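Local coordinates for MutT related protein (Methanosarcina mazei, PDB 3GRN) that probably hydrolyses nucleotide-type diphosphate substrates, as a member of the MutT-like Nudix hydrolase family, though its own substrate is not established, at residues 24-27 and 28-31; 56-59 and 60-64; 127-130 and 131-135; 44-47 and 48-51. All coordinates share one frame; numbering follows the deposited sequence.

Contact 1: residues 24-27 and 28-31; sequences LLRR and SENS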
ATOM      1  N   LEU A  24      12.399  12.214   4.205  1.00 13.90           N
ATOM      2  CA  LEU A  24      11.211  11.965   5.028  1.00 14.48           C
ATOM      3  C   LEU A  24       9.942  12.146   4.196  1.00 16.74           C
ATOM      4  O   LEU A  24       9.923  12.925   3.243  1.00 17.03           O
ATOM      5  CB  LEU A  24      11.154  12.871   6.260  1.00 17.01           C
ATOM      6  CG  LEU A  24      12.399  12.968   7.125  1.00 25.41           C
ATOM      7  CD1 LEU A  24      12.084  13.808   8.353  1.00 21.73           C
ATOM      8  CD2 LEU A  24      12.888  11.608   7.528  1.00 18.00           C
ATOM      9  N   LEU A  25       8.893  11.428   4.569  1.00 15.36           N
ATOM     10  CA  LEU A  25       7.627  11.465   3.845  1.00 15.05           C
ATOM     11  C   LEU A  25       6.519  11.735   4.843  1.00 20.39           C
ATOM     12  O   LEU A  25       6.538  11.184   5.937  1.00 20.50           O
ATOM     13  CB  LEU A  25       7.366  10.093   3.231  1.00 16.60           C
ATOM     14  CG  LEU A  25       8.471   9.453   2.397  1.00 12.49           C
ATOM     15  CD1 LEU A  25       7.989   8.055   1.938  1.00 17.57           C
ATOM     16  CD2 LEU A  25       8.772  10.321   1.220  1.00 13.95           C
ATOM     17  N   ARG A  26       5.542  12.557   4.465  1.00 17.66           N
ATOM     18  CA  ARG A  26       4.395  12.791   5.348  1.00 17.78           C
ATOM     19  C   ARG A  26       3.221  11.931   4.947  1.00 20.93           C
ATOM     20  O   ARG A  26       2.811  11.973   3.802  1.00 17.98           O
ATOM     21  CB  ARG A  26       4.003  14.266   5.365  1.00 26.17           C
ATOM     22  CG  ARG A  26       2.925  14.541   6.402  1.00 25.38           C
ATOM     23  CD  ARG A  26       2.831  15.990   6.779  1.00 31.02           C
ATOM     24  NE  ARG A  26       1.928  16.726   5.911  1.00 31.80           N
ATOM     25  CZ  ARG A  26       0.599  16.775   6.038  1.00 37.61           C
ATOM     26  NH1 ARG A  26      -0.107  17.493   5.178  1.00 39.46           N
ATOM     27  NH2 ARG A  26      -0.043  16.104   6.996  1.00 41.52           N
ATOM     28  N   ARG A  27       2.656  11.196   5.901  1.00 14.80           N
ATOM     29  CA  ARG A  27       1.627  10.198   5.660  1.00 17.32           C
ATOM     30  C   ARG A  27       0.282  10.847   5.315  1.00 16.85           C
ATOM     31  O   ARG A  27      -0.016  11.926   5.811  1.00 24.90           O
ATOM     32  CB  ARG A  27       1.457   9.312   6.888  1.00 21.58           C
ATOM     33  CG  ARG A  27       2.691   8.494   7.250  1.00 23.65           C
ATOM     34  CD  ARG A  27       2.529   7.734   8.583  1.00 27.26           C
ATOM     35  NE  ARG A  27       1.481   6.708   8.547  1.00 23.06           N
ATOM     36  CZ  ARG A  27       1.626   5.483   8.039  1.00 29.73           C
ATOM     37  NH1 ARG A  27       2.783   5.106   7.508  1.00 35.81           N
ATOM     38  NH2 ARG A  27       0.607   4.631   8.046  1.00 29.65           N
ATOM     39  N   SER A  28      -0.508  10.172   4.473  1.00 24.00           N
ATOM     40  CA  SER A  28      -1.827  10.690   4.094  1.00 26.88           C
ATOM     41  C   SER A  28      -2.807  10.630   5.269  1.00 29.25           C
ATOM     42  O   SER A  28      -2.614   9.843   6.218  1.00 28.09           O
ATOM     43  CB  SER A  28      -2.401   9.939   2.908  1.00 31.42           C
ATOM     44  OG  SER A  28      -2.813   8.639   3.281  1.00 46.86           O
ATOM     45  N   GLU A  29      -3.853  11.453   5.180  1.00 32.90           N
ATOM     46  CA  GLU A  29      -4.847  11.593   6.256  1.00 30.87           C
ATOM     47  C   GLU A  29      -5.770  10.377   6.403  1.00 38.37           C
ATOM     48  O   GLU A  29      -6.348  10.151   7.470  1.00 36.12           O
ATOM     49  CB  GLU A  29      -5.649  12.872   6.068  1.00 36.26           C
ATOM     50  CG  GLU A  29      -4.796  14.127   6.016  1.00 41.62           C
ATOM     51  CD  GLU A  29      -4.202  14.485   7.358  1.00 53.02           C
ATOM     52  OE1 GLU A  29      -4.805  14.106   8.397  1.00 45.60           O
ATOM     53  OE2 GLU A  29      -3.144  15.158   7.362  1.00 52.83           O
ATOM     54  N   ASN A  30      -5.876   9.588   5.336  1.00 37.34           N
ATOM     55  CA  ASN A  30      -6.739   8.405   5.306  1.00 40.03           C
ATOM     56  C   ASN A  30      -6.058   7.114   5.781  1.00 41.92           C
ATOM     57  O   ASN A  30      -6.656   6.025   5.701  1.00 39.42           O
ATOM     58  CB  ASN A  30      -7.304   8.208   3.894  1.00 46.43           C
ATOM     59  CG  ASN A  30      -7.629   9.522   3.204  1.00 52.73           C
ATOM     60  OD1 ASN A  30      -7.055   9.848   2.164  1.00 58.88           O
ATOM     61  ND2 ASN A  30      -8.545  10.291   3.788  1.00 58.40           N
ATOM     62  N   SER A  31      -4.816   7.238   6.264  1.00 36.63           N
ATOM     63  CA  SER A  31      -4.070   6.116   6.828  1.00 35.35           C
ATOM     64  C   SER A  31      -4.680   5.702   8.167  1.00 38.87           C
ATOM     65  O   SER A  31      -5.024   6.550   9.016  1.00 28.38           O
ATOM     66  CB  SER A  31      -2.591   6.478   7.036  1.00 41.73           C
ATOM     67  OG  SER A  31      -2.030   7.114   5.893  1.00 46.77           O
TER
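R26 and R27 end strand 22-27, and the chain then turns at once through a type I beta turn from S28 to S31, which brings E29 and S31 back beside the two arginines. R26 reaches forward to E29: NH2 donates to OE2 at 3.3 Å in a salt bridge with an N-H...O angle of 151°. The carboxylate oxygen lies at the guanidinium edge, close to its plane, while the carboxylate itself is twisted by 51° from that plane. A fold in the glutamate chain (chi2 -71°) swings OE2 round to the arginine. E29 is a secondary partner, because R26 NE pairs with E107 and NH2 also reaches G36 O.

R27 leaves the strand on a different side. Its NH2 comes within 3.8 Å of S31 CB, a plain van der Waals touch, and its charge is met by D39, with T33 O taking another N-H. The turn is pinned from within, since S31 OG donates to S28 O at 2.8 Å from above the carbonyl plane and S31 N adds a weak bond to the same oxygen.

Strand 22-27 runs between strands 38-44 and 105-111. L24 packs against W38 and V111 on its two neighbours, while L25 lies against E62 and T63 of helix 51-63, and the turn projects from the end of the strand.

Contact 2: residues 56-59 and 60-64; sequences AREV and WEETG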
ATOM      1  N   ALA A  56      13.378  -2.789  -0.284  1.00 14.65           N
ATOM      2  CA  ALA A  56      13.471  -2.309  -1.678  1.00 14.84           C
ATOM      3  C   ALA A  56      12.066  -2.130  -2.304  1.00 16.74           C
ATOM      4  O   ALA A  56      11.816  -1.132  -2.973  1.00 15.32           O
ATOM      5  CB  ALA A  56      14.343  -3.228  -2.518  1.00 17.05           C
ATOM      6  N   ARG A  57      11.169  -3.083  -2.032  1.00 12.94           N
ATOM      7  CA  ARG A  57       9.773  -3.059  -2.505  1.00 15.30           C
ATOM      8  C   ARG A  57       9.048  -1.842  -1.957  1.00 13.73           C
ATOM      9  O   ARG A  57       8.426  -1.103  -2.706  1.00 14.73           O
ATOM     10  CB  ARG A  57       9.049  -4.333  -2.061  1.00 15.83           C
ATOM     11  CG  ARG A  57       7.565  -4.345  -2.421  1.00 22.54           C
ATOM     12  CD  ARG A  57       6.825  -5.548  -1.829  1.00 23.08           C
ATOM     13  NE  ARG A  57       7.017  -5.728  -0.382  1.00 17.96           N
ATOM     14  CZ  ARG A  57       6.358  -5.102   0.581  1.00 21.63           C
ATOM     15  NH1 ARG A  57       5.439  -4.171   0.321  1.00 22.65           N
ATOM     16  NH2 ARG A  57       6.645  -5.403   1.846  1.00 26.42           N
ATOM     17  N   GLU A  58       9.148  -1.622  -0.644  1.00 12.10           N
ATOM     18  CA  GLU A  58       8.502  -0.461  -0.005  1.00 13.78           C
ATOM     19  C   GLU A  58       9.036   0.878  -0.507  1.00 15.38           C
ATOM     20  O   GLU A  58       8.265   1.807  -0.750  1.00 14.20           O
ATOM     21  CB  GLU A  58       8.639  -0.571   1.507  1.00 16.58           C
ATOM     22  CG  GLU A  58       7.787  -1.721   2.051  1.00 14.37           C
ATOM     23  CD  GLU A  58       6.296  -1.414   2.209  1.00 34.51           C
ATOM     24  OE1 GLU A  58       5.857  -0.276   1.951  1.00 39.29           O
ATOM     25  OE2 GLU A  58       5.551  -2.341   2.615  1.00 43.31           O
ATOM     26  N   VAL A  59      10.342   0.977  -0.656  1.00 12.65           N
ATOM     27  CA  VAL A  59      10.955   2.203  -1.152  1.00 11.47           C
ATOM     28  C   VAL A  59      10.505   2.488  -2.588  1.00 12.83           C
ATOM     29  O   VAL A  59      10.093   3.611  -2.868  1.00 14.33           O
ATOM     30  CB  VAL A  59      12.461   2.157  -1.028  1.00 13.65           C
ATOM     31  CG1 VAL A  59      13.100   3.276  -1.833  1.00 13.88           C
ATOM     32  CG2 VAL A  59      12.814   2.281   0.447  1.00 11.44           C
ATOM     33  N   TRP A  60      10.521   1.468  -3.452  1.00 12.57           N
ATOM     34  CA  TRP A  60      10.052   1.670  -4.835  1.00 15.11           C
ATOM     35  C   TRP A  60       8.599   2.129  -4.894  1.00 12.59           C
ATOM     36  O   TRP A  60       8.297   3.130  -5.552  1.00 14.97           O
ATOM     37  CB  TRP A  60      10.260   0.496  -5.781  1.00 22.19           C
ATOM     38  CG  TRP A  60      10.068   1.036  -7.211  1.00 28.75           C
ATOM     39  CD1 TRP A  60      10.964   1.808  -7.931  1.00 23.54           C
ATOM     40  CD2 TRP A  60       8.890   0.951  -8.015  1.00 28.95           C
ATOM     41  NE1 TRP A  60      10.416   2.165  -9.147  1.00 27.56           N
ATOM     42  CE2 TRP A  60       9.151   1.653  -9.224  1.00 36.66           C
ATOM     43  CE3 TRP A  60       7.642   0.338  -7.847  1.00 37.06           C
ATOM     44  CZ2 TRP A  60       8.218   1.740 -10.255  1.00 37.65           C
ATOM     45  CZ3 TRP A  60       6.713   0.442  -8.879  1.00 31.88           C
ATOM     46  CH2 TRP A  60       7.008   1.131 -10.063  1.00 34.38           C
ATOM     47  N   GLU A  61       7.713   1.458  -4.150  1.00 12.07           N
ATOM     48  CA  GLU A  61       6.288   1.772  -4.233  1.00 12.15           C
ATOM     49  C   GLU A  61       5.952   3.129  -3.651  1.00 14.68           C
ATOM     50  O   GLU A  61       5.039   3.785  -4.124  1.00 16.01           O
ATOM     51  CB  GLU A  61       5.444   0.687  -3.566  1.00 15.20           C
ATOM     52  CG  GLU A  61       5.554  -0.638  -4.274  1.00 19.81           C
ATOM     53  CD  GLU A  61       4.541  -1.659  -3.788  1.00 37.69           C
ATOM     54  OE1 GLU A  61       3.795  -1.364  -2.814  1.00 26.74           O
ATOM     55  OE2 GLU A  61       4.515  -2.759  -4.389  1.00 26.63           O
ATOM     56  N   GLU A  62       6.735   3.579  -2.657  1.00  8.76           N
ATOM     57  CA  GLU A  62       6.421   4.838  -1.987  1.00 10.80           C
ATOM     58  C   GLU A  62       7.050   6.066  -2.627  1.00 14.38           C
ATOM     59  O   GLU A  62       6.569   7.186  -2.438  1.00 16.52           O
ATOM     60  CB  GLU A  62       6.839   4.767  -0.529  1.00 10.04           C
ATOM     61  CG  GLU A  62       6.024   3.706   0.218  1.00 12.75           C
ATOM     62  CD  GLU A  62       6.378   3.571   1.657  1.00 27.22           C
ATOM     63  OE1 GLU A  62       7.399   4.136   2.084  1.00 22.62           O
ATOM     64  OE2 GLU A  62       5.616   2.878   2.355  1.00 35.71           O
ATOM     65  N   THR A  63       8.175   5.853  -3.316  1.00 12.03           N
ATOM     66  CA  THR A  63       8.996   6.984  -3.773  1.00 10.42           C
ATOM     67  C   THR A  63       9.466   6.891  -5.230  1.00 13.22           C
ATOM     68  O   THR A  63       9.979   7.871  -5.759  1.00 13.95           O
ATOM     69  CB  THR A  63      10.289   7.153  -2.929  1.00 11.80           C
ATOM     70  OG1 THR A  63      11.208   6.110  -3.256  1.00 14.29           O
ATOM     71  CG2 THR A  63      10.027   7.195  -1.379  1.00 14.06           C
ATOM     72  N   GLY A  64       9.344   5.731  -5.869  1.00 12.02           N
ATOM     73  CA  GLY A  64       9.859   5.583  -7.252  1.00 17.52           C
ATOM     74  C   GLY A  64      11.354   5.255  -7.307  1.00 17.50           C
ATOM     75  O   GLY A  64      11.910   5.040  -8.395  1.00 17.36           O
TER
HETATM   76  O   HOH W   1       3.166  -3.412  -1.420  1.00 31.48           O
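V59 and T63 form the tight part of this stretch of helix 51-63. V59 O is gripped twice by one residue: T63 N donates at 3.0 Å and T63 OG1 at 2.8 Å, from opposite faces of the carbonyl plane. The hydroxyl can do this because chi1 of 73° sets it between the backbone N and the carbonyl carbon. V59 also packs on A13 and P41 of the sheet.

E62 runs extended along the turn before it, its CG 3.1 Å from E58 O. E58 OE1 and E62 OE2 stand 3.2 Å apart, two acceptors that cannot bond each other directly, their carboxylate planes 70° apart, and E62 OE1 takes the N-H of G42. With an alanine in place of this glutamate, G42 N would probably lose its acceptor and a gap open beside L25 and P41.

The other side is looser. R57 NH1 and E61 OE1 stay 4.5 Å apart, with water 1 between them, 2.6 Å from E61 OE1 and weakly held by R57. Their firmer partners are E49 for R57 and A35 N of the second subunit for E61. G64 then leaves the helix with positive phi. The sequence REVWEETG is the core of the Nudix box, whose glutamates hold divalent metal ions in relatives.

Contact 3: residues 127-130 and 131-135; sequences RDFF and ERFDR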
ATOM      1  N   ARG A 127      12.830  10.100  16.246  1.00 20.63           N
ATOM      2  CA  ARG A 127      13.729  11.078  16.869  1.00 28.59           C
ATOM      3  C   ARG A 127      14.826  10.348  17.654  1.00 26.57           C
ATOM      4  O   ARG A 127      16.007  10.587  17.437  1.00 26.17           O
ATOM      5  CB  ARG A 127      12.924  12.014  17.791  1.00 25.86           C
ATOM      6  CG  ARG A 127      13.630  13.294  18.188  1.00 43.88           C
ATOM      7  CD  ARG A 127      12.751  14.156  19.106  1.00 38.91           C
ATOM      8  NE  ARG A 127      11.489  14.539  18.466  1.00 55.98           N
ATOM      9  CZ  ARG A 127      10.279  14.232  18.931  1.00 51.31           C
ATOM     10  NH1 ARG A 127       9.201  14.627  18.270  1.00 58.11           N
ATOM     11  NH2 ARG A 127      10.139  13.549  20.061  1.00 49.02           N
ATOM     12  N   ASP A 128      14.406   9.455  18.551  1.00 25.46           N
ATOM     13  CA  ASP A 128      15.305   8.605  19.334  0.60 23.41           C
ATOM     14  C   ASP A 128      16.253   7.804  18.434  1.00 25.77           C
ATOM     15  O   ASP A 128      17.459   7.731  18.688  1.00 25.86           O
ATOM     16  CB  ASP A 128      14.473   7.657  20.200  0.60 28.36           C
ATOM     17  CG  ASP A 128      15.297   6.921  21.235  0.60 33.89           C
ATOM     18  OD1 ASP A 128      15.900   7.582  22.109  0.60 40.00           O
ATOM     19  OD2 ASP A 128      15.314   5.672  21.189  0.60 38.13           O
ATOM     20  N   PHE A 129      15.701   7.201  17.377  1.00 25.77           N
ATOM     21  CA  PHE A 129      16.524   6.421  16.450  1.00 22.90           C
ATOM     22  C   PHE A 129      17.660   7.262  15.893  1.00 21.64           C
ATOM     23  O   PHE A 129      18.804   6.814  15.867  1.00 22.82           O
ATOM     24  CB  PHE A 129      15.728   5.830  15.274  1.00 22.27           C
ATOM     25  CG  PHE A 129      16.623   5.256  14.193  1.00 19.28           C
ATOM     26  CD1 PHE A 129      17.142   3.974  14.326  1.00 23.41           C
ATOM     27  CD2 PHE A 129      17.003   6.026  13.081  1.00 19.38           C
ATOM     28  CE1 PHE A 129      18.006   3.450  13.376  1.00 24.74           C
ATOM     29  CE2 PHE A 129      17.858   5.516  12.122  1.00 19.77           C
ATOM     30  CZ  PHE A 129      18.363   4.220  12.269  1.00 28.35           C
ATOM     31  N   PHE A 130      17.322   8.459  15.407  1.00 22.69           N
ATOM     32  CA  PHE A 130      18.320   9.347  14.801  1.00 23.64           C
ATOM     33  C   PHE A 130      19.345   9.835  15.816  1.00 22.74           C
ATOM     34  O   PHE A 130      20.504  10.006  15.475  1.00 25.89           O
ATOM     35  CB  PHE A 130      17.667  10.516  14.101  1.00 20.07           C
ATOM     36  CG  PHE A 130      17.191  10.197  12.714  1.00 18.94           C
ATOM     37  CD1 PHE A 130      18.091  10.158  11.653  1.00 19.97           C
ATOM     38  CD2 PHE A 130      15.839   9.938  12.465  1.00 16.83           C
ATOM     39  CE1 PHE A 130      17.656   9.886  10.359  1.00 31.11           C
ATOM     40  CE2 PHE A 130      15.396   9.670  11.173  1.00 20.19           C
ATOM     41  CZ  PHE A 130      16.312   9.639  10.121  1.00 19.65           C
ATOM     42  N   GLU A 131      18.924  10.016  17.061  1.00 25.14           N
ATOM     43  CA  GLU A 131      19.851  10.396  18.128  1.00 29.08           C
ATOM     44  C   GLU A 131      20.861   9.276  18.393  1.00 28.34           C
ATOM     45  O   GLU A 131      22.049   9.530  18.558  1.00 35.17           O
ATOM     46  CB  GLU A 131      19.088  10.758  19.404  1.00 31.74           C
ATOM     47  CG  GLU A 131      19.585  12.037  20.091  1.00 53.66           C
ATOM     48  CD  GLU A 131      21.094  12.067  20.303  1.00 67.34           C
ATOM     49  OE1 GLU A 131      21.613  11.210  21.052  1.00 75.06           O
ATOM     50  OE2 GLU A 131      21.763  12.949  19.717  1.00 72.46           O
ATOM     51  N   ARG A 132      20.378   8.036  18.387  1.00 26.84           N
ATOM     52  CA  ARG A 132      21.199   6.847  18.557  1.00 23.12           C
ATOM     53  C   ARG A 132      22.101   6.601  17.334  1.00 27.55           C
ATOM     54  O   ARG A 132      23.291   6.338  17.486  1.00 28.76           O
ATOM     55  CB  ARG A 132      20.266   5.652  18.845  1.00 23.58           C
ATOM     56  CG  ARG A 132      20.891   4.284  18.920  1.00 27.40           C
ATOM     57  CD  ARG A 132      19.876   3.245  19.466  1.00 33.36           C
ATOM     58  NE  ARG A 132      18.680   3.057  18.623  1.00 37.79           N
ATOM     59  CZ  ARG A 132      17.459   3.502  18.926  1.00 36.30           C
ATOM     60  NH1 ARG A 132      17.258   4.178  20.050  1.00 39.36           N
ATOM     61  NH2 ARG A 132      16.434   3.284  18.110  1.00 30.35           N
ATOM     62  N   PHE A 133      21.538   6.705  16.125  1.00 24.55           N
ATOM     63  CA  PHE A 133      22.299   6.562  14.877  1.00 25.57           C
ATOM     64  C   PHE A 133      23.482   7.544  14.810  1.00 27.75           C
ATOM     65  O   PHE A 133      24.587   7.163  14.428  1.00 29.42           O
ATOM     66  CB  PHE A 133      21.368   6.775  13.684  1.00 24.87           C
ATOM     67  CG  PHE A 133      22.026   6.599  12.348  1.00 20.78           C
ATOM     68  CD1 PHE A 133      22.343   5.326  11.874  1.00 23.56           C
ATOM     69  CD2 PHE A 133      22.310   7.710  11.549  1.00 26.63           C
ATOM     70  CE1 PHE A 133      22.938   5.161  10.624  1.00 28.55           C
ATOM     71  CE2 PHE A 133      22.896   7.555  10.297  1.00 23.44           C
ATOM     72  CZ  PHE A 133      23.217   6.280   9.838  1.00 28.96           C
ATOM     73  N   ASP A 134      23.218   8.793  15.189  1.00 26.05           N
ATOM     74  CA  ASP A 134      24.217   9.871  15.199  1.00 35.87           C
ATOM     75  C   ASP A 134      25.402   9.538  16.115  1.00 36.21           C
ATOM     76  O   ASP A 134      26.565   9.723  15.735  1.00 35.24           O
ATOM     77  CB  ASP A 134      23.558  11.186  15.634  1.00 32.27           C
ATOM     78  CG  ASP A 134      24.528  12.377  15.647  1.00 46.53           C
ATOM     79  OD1 ASP A 134      25.373  12.503  14.732  1.00 47.59           O
ATOM     80  OD2 ASP A 134      24.415  13.211  16.573  1.00 58.46           O
ATOM     81  N   ARG A 135      25.100   9.027  17.306  1.00 34.69           N
ATOM     82  CA  ARG A 135      26.148   8.678  18.262  1.00 38.87           C
ATOM     83  C   ARG A 135      26.923   7.411  17.863  1.00 40.35           C
ATOM     84  O   ARG A 135      28.106   7.288  18.173  1.00 37.98           O
ATOM     85  CB  ARG A 135      25.606   8.628  19.702  1.00 40.11           C
ATOM     86  CG  ARG A 135      25.145   7.267  20.209  1.00 53.81           C
ATOM     87  CD  ARG A 135      24.852   7.312  21.703  1.00 50.27           C
ATOM     88  NE  ARG A 135      23.534   7.878  21.988  1.00 57.55           N
ATOM     89  CZ  ARG A 135      22.445   7.153  22.229  1.00 56.25           C
ATOM     90  NH1 ARG A 135      22.511   5.825  22.236  1.00 53.30           N
ATOM     91  NH2 ARG A 135      21.290   7.757  22.473  1.00 54.41           N
TER
HETATM   92  O   HOH W   2      13.656   4.541  19.002  1.00 26.79           O
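D128 and R132, one helical turn apart, make the polar contact on this stretch of helix 124-137. R132 NH1 donates to D128 OD2 at 2.7 Å; the oxygen lies in the guanidinium plane, yet the arginine comes at the carboxylate from above its plane. Water 2 ties the same pair together, donating to D128 OD2 at 3.0 Å and accepting from R132 NH2, which also binds Q75 O. D128 has a second conformer, so this bridge may be occupied only part of the time. A leucine in place of R132 would probably leave the D128 carboxylate without its charged mate and Q75 O without this donor. Further along, E131 and R135 form a long ion pair of 3.7 Å between E131 OE1 and R135 NH2.

The apolar contacts come from F129 and F133, which lie side by side and point the same way, both with CG anti to the backbone N. Their planes are only 19° apart but slid past each other, with centroids 5.8 Å apart, so what packs over the F129 face is F133 CB, 4.0 Å from F129 CE2. R132 NH2 sits instead at the edge of the F129 ring, the guanidinium nearly upright to it at 77°. F130 meets F22 edge-to-face.

Among the backbone bonds, F133 N to F129 O is short at 2.7 Å. F129 and F133 press on L14 and A73 of the sheet while the charged residues line another flank: an amphipathic C-terminal helix covering one face of the sheet in the alpha/beta/alpha Nudix sandwich.

Contact 4: residues 44-47 and 48-51; sequences KVNP and DESL
The loop near the start of the Nudix box, between strand 38-44 and helix 51-63, contains a type II beta turn from N46 to E49. E49 N closes it on N46 O at 3.2 Å, from above the carbonyl plane, and D48 takes the positive phi (72°) such a turn needs at its third position. E49 then reaches back: with CG anti to its own N (chi1 -179°) and the rest of the chain extended, OE2 accepts from N46 N at 2.9 Å. That bond is almost straight, 176°, and arrives on the anti side, tilted out of the carboxylate plane. The N46 amide lies nearly parallel to this carboxylate, N46 CB being 3.6 Å from E49 OE2.

The other oxygen, OE1, pairs with R57 on the helix, while N46 ND2 donates to E29 of the second subunit. V45 packs against the far limb of the turn: CG1 stands 3.6 Å from E49 OE2, and CG2 meets L51 CD2 at 3.8 Å, the two side chains crossing at about a right angle.

S50 is the N-cap of the helix. Its OG caps a backbone N of the first turn, and E53 OE1 accepts from S50 N, reciprocal capping of the capping-box kind at the loop-to-helix step of the Nudix box.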
ATOM      1  N   LYS A  44       5.416  -2.490   6.345  1.00 16.51           N
ATOM      2  CA  LYS A  44       5.324  -3.873   6.834  0.60 16.33           C
ATOM      3  C   LYS A  44       5.940  -4.894   5.875  1.00 17.02           C
ATOM      4  O   LYS A  44       5.776  -4.802   4.644  1.00 17.62           O
ATOM      5  CB  LYS A  44       3.867  -4.255   7.128  0.60 22.02           C
ATOM      6  CG  LYS A  44       3.079  -3.256   7.948  0.60 24.27           C
ATOM      7  CD  LYS A  44       1.636  -3.749   8.118  0.60 28.03           C
ATOM      8  CE  LYS A  44       0.785  -2.796   8.941  0.60 39.04           C
ATOM      9  NZ  LYS A  44      -0.038  -1.874   8.113  0.60 44.20           N
ATOM     10  N   VAL A  45       6.657  -5.876   6.442  1.00 13.98           N
ATOM     11  CA  VAL A  45       7.268  -6.949   5.636  1.00 14.52           C
ATOM     12  C   VAL A  45       6.170  -7.980   5.328  1.00 21.64           C
ATOM     13  O   VAL A  45       5.370  -8.300   6.205  1.00 22.55           O
ATOM     14  CB  VAL A  45       8.488  -7.626   6.348  1.00 17.82           C
ATOM     15  CG1 VAL A  45       9.031  -8.770   5.499  1.00 20.64           C
ATOM     16  CG2 VAL A  45       9.604  -6.629   6.540  1.00 16.13           C
ATOM     17  N   ASN A  46       6.122  -8.476   4.085  1.00 21.30           N
ATOM     18  CA  ASN A  46       5.032  -9.362   3.644  1.00 26.15           C
ATOM     19  C   ASN A  46       5.274 -10.784   4.106  1.00 30.46           C
ATOM     20  O   ASN A  46       6.424 -11.136   4.432  1.00 24.75           O
ATOM     21  CB  ASN A  46       4.874  -9.353   2.110  1.00 23.89           C
ATOM     22  CG  ASN A  46       4.121  -8.149   1.588  1.00 21.45           C
ATOM     23  OD1 ASN A  46       3.368  -7.483   2.308  1.00 27.58           O
ATOM     24  ND2 ASN A  46       4.342  -7.842   0.316  1.00 22.98           N
ATOM     25  N   PRO A  47       4.193 -11.615   4.145  1.00 30.12           N
ATOM     26  CA  PRO A  47       4.401 -13.050   4.361  1.00 27.03           C
ATOM     27  C   PRO A  47       5.409 -13.622   3.350  1.00 32.47           C
ATOM     28  O   PRO A  47       5.315 -13.343   2.135  1.00 24.82           O
ATOM     29  CB  PRO A  47       3.012 -13.652   4.123  1.00 32.84           C
ATOM     30  CG  PRO A  47       2.057 -12.551   4.418  1.00 33.24           C
ATOM     31  CD  PRO A  47       2.757 -11.277   4.021  1.00 35.02           C
ATOM     32  N   ASP A  48       6.379 -14.379   3.877  1.00 30.59           N
ATOM     33  CA  ASP A  48       7.406 -15.110   3.097  1.00 32.77           C
ATOM     34  C   ASP A  48       8.487 -14.242   2.442  1.00 28.95           C
ATOM     35  O   ASP A  48       9.277 -14.731   1.637  1.00 35.75           O
ATOM     36  CB  ASP A  48       6.769 -16.068   2.068  1.00 39.74           C
ATOM     37  CG  ASP A  48       5.721 -16.982   2.686  1.00 52.22           C
ATOM     38  OD1 ASP A  48       6.093 -17.855   3.500  1.00 60.21           O
ATOM     39  OD2 ASP A  48       4.523 -16.829   2.355  1.00 56.46           O
ATOM     40  N   GLU A  49       8.551 -12.963   2.819  1.00 23.33           N
ATOM     41  CA  GLU A  49       9.479 -12.032   2.201  1.00 21.50           C
ATOM     42  C   GLU A  49      10.744 -11.815   3.055  1.00 22.98           C
ATOM     43  O   GLU A  49      10.639 -11.711   4.276  1.00 25.80           O
ATOM     44  CB  GLU A  49       8.752 -10.697   2.036  1.00 28.66           C
ATOM     45  CG  GLU A  49       9.552  -9.603   1.390  1.00 27.14           C
ATOM     46  CD  GLU A  49       8.717  -8.376   1.156  1.00 30.54           C
ATOM     47  OE1 GLU A  49       8.668  -7.920  -0.007  1.00 25.60           O
ATOM     48  OE2 GLU A  49       8.129  -7.857   2.139  1.00 24.45           O
ATOM     49  N   SER A  50      11.905 -11.699   2.423  1.00 19.90           N
ATOM     50  CA  SER A  50      13.132 -11.322   3.163  1.00 23.99           C
ATOM     51  C   SER A  50      13.144  -9.827   3.538  1.00 21.96           C
ATOM     52  O   SER A  50      12.467  -9.023   2.886  1.00 16.31           O
ATOM     53  CB  SER A  50      14.384 -11.660   2.366  1.00 24.17           C
ATOM     54  OG  SER A  50      14.627 -10.699   1.352  1.00 27.62           O
ATOM     55  N   LEU A  51      13.909  -9.432   4.558  1.00 17.97           N
ATOM     56  CA  LEU A  51      13.874  -8.005   4.974  1.00 12.85           C
ATOM     57  C   LEU A  51      14.367  -7.075   3.846  1.00 13.54           C
ATOM     58  O   LEU A  51      13.730  -6.049   3.554  1.00 14.27           O
ATOM     59  CB  LEU A  51      14.720  -7.748   6.239  1.00 13.54           C
ATOM     60  CG  LEU A  51      14.303  -8.502   7.488  1.00 16.52           C
ATOM     61  CD1 LEU A  51      15.203  -8.062   8.641  1.00 21.26           C
ATOM     62  CD2 LEU A  51      12.818  -8.297   7.811  1.00 17.14           C
TER

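Along the chain the order is contact 1, contact 4, contact 2, contact 3. Contacts 4 and 2 belong to the same Nudix box, the loop and the later turns of helix 51-63, with centres 14 Å apart; the salt bridge from R57 NE to E49 OE1, 2.8 Å long, locks them together, and both touch the second subunit. Contact 1, at the end of strand 22-27 and in the turn after it, meets contact 2 through L25, their centres 15 Å apart. Contact 3 touches none of the others; its centre is about 24 Å from that of contact 2, on the opposite side of the chain's centre. Helices 51-63 and 124-137 flank the mixed sheet, and the former is the helix of the Nudix box, the presumed catalytic motif.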